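Local coordinates for protein KP6 killer toxin subunit alpha (Ustilago maydis virus P6, PDB 4GVB) that forms the alpha half of a secreted, virally encoded antifungal heterodimer and recognises cellular receptors before the beta subunit acts to kill sensitive cells, at residues Q60-S63 / H64-L68. Numbering follows the deposited sequence.
Sequences QFYS and HCSSL
F61 and C65, one turn apart on helix 58-67, meet through sulfur and ring: SG approaches the phenyl ring obliquely, nearest CE2 at 3.4 Å, with its line to the centroid 38° off the ring normal. Two torsions bring them together. CG of F61 lies anti to the backbone N (chi1 -173°), which swings the ring forward along the helix, while SG of C65 lies anti to its own carbonyl carbon and reaches back. That same sulfur is bonded to C18 SG, and the F61 ring also packs on C16 and C18 of strand 14-19 and on M72 of strand 71-76.

One residue along, Y62 and S66 form a CH-pi contact. CB of S66 stands over one face of the phenol, nearer its rim than its middle, 4.1 Å from the centroid.

Backbone bonds carry the helix through this turn. C65 N donates to F61 O almost straight (168°), S66 N reaches Y62 O at 2.8 Å, and S67 N pairs with S63 O; H64 N makes weak bonds to Q60 O and F61 O.

Two serine hydroxyls fold back onto the chain. S63 OG gives a 2.8 Å bond to Q60 O on an in-plane lone pair, and S67 OG gives one of 2.7 Å to H64 O, again on a lone pair in the carbonyl plane; H64 O also accepts from L68 N as the helix ends.

Chemically the helix is two-sided: the hydroxyls of S63 and S67 turn back to carbonyls three residues earlier on the exposed flank, while the disulfide and the buried phenyl group tie its inner flank to the antiparallel sheet.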
loop_
_atom_site.group_PDB
_atom_site.type_symbol
_atom_site.label_atom_id
_atom_site.label_comp_id
_atom_site.label_asym_id
_atom_site.label_seq_id
_atom_site.Cartn_x
_atom_site.Cartn_y
_atom_site.Cartn_z
ATOM N N GLN A 60 -13.795 5.119 -6.544
ATOM C CA GLN A 60 -13.458 4.662 -5.207
ATOM C C GLN A 60 -12.076 4.016 -5.197
ATOM O O GLN A 60 -11.227 4.370 -4.384
ATOM C CB GLN A 60 -14.502 3.663 -4.681
ATOM C CG GLN A 60 -15.888 4.256 -4.421
ATOM C CD GLN A 60 -16.781 4.325 -5.675
ATOM O OE1 GLN A 60 -16.308 4.224 -6.808
ATOM N NE2 GLN A 60 -18.080 4.497 -5.458
ATOM N N PHE A 61 -11.845 3.063 -6.098
ATOM C CA PHE A 61 -10.563 2.381 -6.122
ATOM C C PHE A 61 -9.432 3.378 -6.350
ATOM O O PHE A 61 -8.345 3.276 -5.751
ATOM C CB PHE A 61 -10.553 1.278 -7.187
ATOM C CG PHE A 61 -9.321 0.440 -7.153
ATOM C CD1 PHE A 61 -9.124 -0.469 -6.135
ATOM C CD2 PHE A 61 -8.348 0.571 -8.137
ATOM C CE1 PHE A 61 -7.984 -1.239 -6.081
ATOM C CE2 PHE A 61 -7.190 -0.193 -8.077
ATOM C CZ PHE A 61 -7.015 -1.097 -7.060
ATOM N N TYR A 62 -9.694 4.361 -7.202
ATOM C CA TYR A 62 -8.706 5.395 -7.481
ATOM C C TYR A 62 -8.294 6.133 -6.221
ATOM O O TYR A 62 -7.127 6.504 -6.061
ATOM C CB TYR A 62 -9.229 6.418 -8.490
ATOM C CG TYR A 62 -8.244 7.569 -8.671
ATOM C CD1 TYR A 62 -7.108 7.420 -9.457
ATOM C CD2 TYR A 62 -8.442 8.786 -8.035
ATOM C CE1 TYR A 62 -6.204 8.471 -9.620
ATOM C CE2 TYR A 62 -7.542 9.831 -8.185
ATOM C CZ TYR A 62 -6.431 9.663 -8.977
ATOM O OH TYR A 62 -5.547 10.702 -9.124
ATOM N N SER A 63 -9.258 6.385 -5.342
ATOM C CA SER A 63 -8.972 7.146 -4.135
ATOM C C SER A 63 -8.013 6.362 -3.263
ATOM O O SER A 63 -7.188 6.944 -2.561
ATOM C CB SER A 63 -10.244 7.482 -3.361
ATOM O OG SER A 63 -10.635 6.391 -2.540
ATOM N N HIS A 64 -8.107 5.036 -3.317
ATOM C CA HIS A 64 -7.181 4.201 -2.567
ATOM C C HIS A 64 -5.776 4.261 -3.172
ATOM O O HIS A 64 -4.807 4.568 -2.464
ATOM C CB HIS A 64 -7.681 2.750 -2.445
ATOM C CG HIS A 64 -6.685 1.834 -1.808
ATOM N ND1 HIS A 64 -5.881 0.976 -2.538
ATOM C CD2 HIS A 64 -6.345 1.651 -0.512
ATOM C CE1 HIS A 64 -5.083 0.317 -1.715
ATOM N NE2 HIS A 64 -5.349 0.706 -0.478
ATOM N N CYS A 65 -5.651 3.980 -4.471
ATOM C CA CYS A 65 -4.332 4.045 -5.110
ATOM C C CYS A 65 -3.717 5.412 -4.873
ATOM O O CYS A 65 -2.536 5.515 -4.533
ATOM C CB CYS A 65 -4.413 3.771 -6.615
ATOM S SG CYS A 65 -4.855 2.066 -6.998
ATOM N N SER A 66 -4.524 6.454 -5.052
ATOM C CA SER A 66 -4.070 7.830 -4.884
ATOM C C SER A 66 -3.675 8.182 -3.442
ATOM O O SER A 66 -2.744 8.972 -3.225
ATOM C CB SER A 66 -5.134 8.801 -5.398
ATOM O OG SER A 66 -4.801 10.135 -5.061
ATOM N N SER A 67 -4.372 7.601 -2.464
ATOM C CA SER A 67 -4.022 7.808 -1.054
ATOM C C SER A 67 -2.614 7.291 -0.748
ATOM O O SER A 67 -1.932 7.776 0.180
ATOM C CB SER A 67 -5.040 7.136 -0.121
ATOM O OG SER A 67 -4.865 5.717 -0.035
ATOM N N LEU A 68 -2.177 6.313 -1.539
ATOM C CA LEU A 68 -0.851 5.709 -1.386
ATOM C C LEU A 68 0.183 6.298 -2.350
ATOM O O LEU A 68 1.227 5.697 -2.584
ATOM C CB LEU A 68 -0.926 4.187 -1.570
ATOM C CG LEU A 68 -1.654 3.425 -0.466
ATOM C CD1 LEU A 68 -1.780 1.950 -0.843
ATOM C CD2 LEU A 68 -0.935 3.602 0.872
#